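Sugar ABC transporter (Sugar-binding protein) (Bacillus halodurans, PDB 4YO7) probably serves as the sugar-binding component of an ABC transporter, and holds myo-inositol in its ligand pocket. Local coordinates at residues A[76-81]-A[294-299]. Numbering follows the deposited sequence.
Sequences FEFIFS and VAVQAA
Val296 lays CG2 over one face of the Phe76 ring, while Ala299 meets the rim of the same ring. Val296 CG2 lies 4.2 Å from the ring centroid and only 9° off the normal, a CH-pi contact almost over the centre. CG1, on the same side, overhangs the rim beside CZ and CE1, 3.9 Å from Phe76 CZ. The methyl of Ala299 approaches otherwise: CB lies in the ring plane, at the edge, 3.5 Å from Phe76 CE2 and 3.8 Å from CZ. Val296 and Ala299, almost one helical turn apart, thus form an angular notch, filled by the far end of the phenyl. With chi1 at -80°, Phe76 CG is anti to the carbonyl carbon, and the ring extends to the helix across a CA spacing of 8.2 Å between Phe76 and Val296.

This notch joins an edge strand of the parallel sheet with strand order 2-1-3-4-5-6 to the C-terminal end of helix 284-299, in the lobe of this type I periplasmic-binding-protein fold that holds the first part of the chain and is completed by that helix and strand 307-308. The segment axes approach no closer than 11.3 Å, at 125° between their N-to-C directions, so the large side chains do the bridging. Phe78, two residues along on the same side of the strand, also touches Ala70 of helix 57-70, and so lies between that helix and helix 284-299.

Val296 CG2 serves two rings: beneath the face of Phe76, it also meets the edge of Phe78, 4.1 Å from CZ. Were Phe76 replaced by an alanine, both Val296 methyls and Ala299 CB would probably lose their main strand-side partner, and a gap would open in the notch. Asn300, beyond the helix end, also touches Phe76.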
ATOM      1  N   PHE A  76       5.650  19.692  19.256  1.00 12.84           N
ATOM      2  CA  PHE A  76       6.405  18.587  18.682  1.00 12.01           C
ATOM      3  C   PHE A  76       7.275  19.042  17.542  1.00 12.97           C
ATOM      4  O   PHE A  76       6.885  19.923  16.768  1.00 18.04           O
ATOM      5  CB  PHE A  76       5.492  17.506  18.147  1.00 11.34           C
ATOM      6  CG  PHE A  76       4.954  16.603  19.191  1.00 11.99           C
ATOM      7  CD1 PHE A  76       3.966  17.026  20.053  1.00 13.33           C
ATOM      8  CD2 PHE A  76       5.450  15.322  19.324  1.00 16.31           C
ATOM      9  CE1 PHE A  76       3.467  16.168  21.023  1.00 14.62           C
ATOM     10  CE2 PHE A  76       4.947  14.474  20.273  1.00 13.93           C
ATOM     11  CZ  PHE A  76       3.962  14.907  21.134  1.00 11.57           C
ATOM     12  N   GLU A  77       8.440  18.416  17.429  1.00 11.36           N
ATOM     13  CA  GLU A  77       9.237  18.465  16.214  1.00 11.93           C
ATOM     14  C   GLU A  77       9.121  17.118  15.516  1.00 12.45           C
ATOM     15  O   GLU A  77       9.151  16.099  16.177  1.00 12.50           O
ATOM     16  CB  GLU A  77      10.708  18.736  16.525  1.00 14.51           C
ATOM     17  CG  GLU A  77      10.928  19.868  17.489  1.00 28.94           C
ATOM     18  CD  GLU A  77      10.475  21.208  16.929  1.00 49.56           C
ATOM     19  OE1 GLU A  77      10.482  21.364  15.690  1.00 45.93           O
ATOM     20  OE2 GLU A  77      10.112  22.100  17.730  1.00 55.32           O
ATOM     21  N   PHE A  78       9.008  17.120  14.198  1.00 14.00           N
ATOM     22  CA  PHE A  78       9.004  15.855  13.441  1.00 10.40           C
ATOM     23  C   PHE A  78      10.224  15.735  12.544  1.00 13.16           C
ATOM     24  O   PHE A  78      10.635  16.704  11.914  1.00 14.79           O
ATOM     25  CB  PHE A  78       7.733  15.736  12.593  1.00 10.53           C
ATOM     26  CG  PHE A  78       6.492  15.523  13.408  1.00 13.14           C
ATOM     27  CD1 PHE A  78       5.933  16.561  14.121  1.00 17.12           C
ATOM     28  CD2 PHE A  78       5.898  14.281  13.470  1.00 15.03           C
ATOM     29  CE1 PHE A  78       4.802  16.359  14.875  1.00 19.20           C
ATOM     30  CE2 PHE A  78       4.760  14.085  14.224  1.00 17.81           C
ATOM     31  CZ  PHE A  78       4.220  15.121  14.914  1.00 15.30           C
ATOM     32  N   ILE A  79      10.821  14.546  12.501  1.00 10.65           N
ATOM     33  CA  ILE A  79      11.910  14.260  11.572  1.00 11.44           C
ATOM     34  C   ILE A  79      11.356  13.316  10.531  1.00  9.69           C
ATOM     35  O   ILE A  79      11.091  12.161  10.832  1.00 13.64           O
ATOM     36  CB  ILE A  79      13.125  13.612  12.256  1.00 12.79           C
ATOM     37  CG1 ILE A  79      13.641  14.504  13.392  1.00 15.56           C
ATOM     38  CG2 ILE A  79      14.242  13.375  11.251  1.00 19.34           C
ATOM     39  CD1 ILE A  79      14.581  13.772  14.322  1.00 19.33           C
ATOM     40  N   PHE A  80      11.152  13.822   9.314  1.00 12.97           N
ATOM     41  CA  PHE A  80      10.582  13.017   8.224  1.00 11.56           C
ATOM     42  C   PHE A  80      11.698  12.507   7.333  1.00 13.92           C
ATOM     43  O   PHE A  80      12.227  13.243   6.500  1.00 22.15           O
ATOM     44  CB  PHE A  80       9.566  13.826   7.405  1.00 14.04           C
ATOM     45  CG  PHE A  80       8.233  13.951   8.073  1.00 11.38           C
ATOM     46  CD1 PHE A  80       7.857  15.144   8.670  1.00 15.24           C
ATOM     47  CD2 PHE A  80       7.371  12.850   8.153  1.00 16.59           C
ATOM     48  CE1 PHE A  80       6.639  15.258   9.300  1.00 12.30           C
ATOM     49  CE2 PHE A  80       6.140  12.971   8.801  1.00 16.31           C
ATOM     50  CZ  PHE A  80       5.789  14.188   9.370  1.00 15.08           C
ATOM     51  N   SER A  81      12.035  11.236   7.503  1.00 10.32           N
ATOM     52  CA  SER A  81      13.120  10.597   6.773  1.00 12.77           C
ATOM     53  C   SER A  81      12.585   9.600   5.752  1.00 10.07           C
ATOM     54  O   SER A  81      11.490   9.068   5.902  1.00 12.54           O
ATOM     55  CB  SER A  81      14.062   9.858   7.739  1.00 14.83           C
ATOM     56  OG  SER A  81      14.633  10.779   8.665  1.00 20.70           O
ATOM     57  N   VAL A 294      -1.639   8.939  16.499  1.00  8.43           N
ATOM     58  CA  VAL A 294      -1.338   7.851  17.402  1.00  8.86           C
ATOM     59  C   VAL A 294       0.056   8.033  18.011  1.00  7.81           C
ATOM     60  O   VAL A 294       0.264   7.804  19.200  1.00  7.66           O
ATOM     61  CB  VAL A 294      -1.470   6.512  16.667  1.00  8.98           C
ATOM     62  CG1 VAL A 294      -0.958   5.354  17.500  1.00 12.38           C
ATOM     63  CG2 VAL A 294      -2.947   6.291  16.321  1.00 15.78           C
ATOM     64  N   ALA A 295       1.011   8.454  17.189  1.00  8.35           N
ATOM     65  CA  ALA A 295       2.372   8.673  17.648  1.00  9.73           C
ATOM     66  C   ALA A 295       2.424   9.782  18.684  1.00  9.56           C
ATOM     67  O   ALA A 295       3.108   9.683  19.705  1.00 10.62           O
ATOM     68  CB  ALA A 295       3.281   9.006  16.458  1.00  9.43           C
ATOM     69  N   VAL A 296       1.682  10.843  18.434  1.00  9.21           N
ATOM     70  CA  VAL A 296       1.596  11.933  19.404  1.00  7.83           C
ATOM     71  C   VAL A 296       0.994  11.439  20.728  1.00  9.44           C
ATOM     72  O   VAL A 296       1.491  11.763  21.815  1.00 10.63           O
ATOM     73  CB  VAL A 296       0.768  13.101  18.853  1.00  8.05           C
ATOM     74  CG1 VAL A 296       0.362  14.063  19.950  1.00 11.75           C
ATOM     75  CG2 VAL A 296       1.564  13.837  17.790  1.00 11.56           C
ATOM     76  N   GLN A 297      -0.081  10.654  20.653  1.00 10.80           N
ATOM     77  CA  GLN A 297      -0.671  10.126  21.864  1.00 10.31           C
ATOM     78  C   GLN A 297       0.333   9.294  22.639  1.00  9.17           C
ATOM     79  O   GLN A 297       0.394   9.385  23.862  1.00 10.07           O
ATOM     80  CB  GLN A 297      -1.908   9.268  21.562  1.00 12.57           C
ATOM     81  CG  GLN A 297      -3.105  10.031  21.078  1.00 24.10           C
ATOM     82  CD  GLN A 297      -4.247   9.099  20.690  1.00 45.98           C
ATOM     83  OE1 GLN A 297      -4.024   8.026  20.132  1.00 43.80           O
ATOM     84  NE2 GLN A 297      -5.472   9.498  21.003  1.00 58.33           N
ATOM     85  N   ALA A 298       1.084   8.457  21.941  1.00  9.23           N
ATOM     86  CA  ALA A 298       2.039   7.552  22.593  1.00  8.70           C
ATOM     87  C   ALA A 298       3.203   8.353  23.185  1.00  8.18           C
ATOM     88  O   ALA A 298       3.653   8.111  24.315  1.00 12.12           O
ATOM     89  CB  ALA A 298       2.561   6.533  21.602  1.00 10.28           C
ATOM     90  N   ALA A 299       3.640   9.352  22.435  1.00  9.50           N
ATOM     91  CA  ALA A 299       4.678  10.283  22.889  1.00 11.59           C
ATOM     92  C   ALA A 299       4.264  11.023  24.170  1.00 14.17           C
ATOM     93  O   ALA A 299       5.106  11.361  25.031  1.00 14.30           O
ATOM     94  CB  ALA A 299       4.995  11.281  21.804  1.00 12.06           C
TER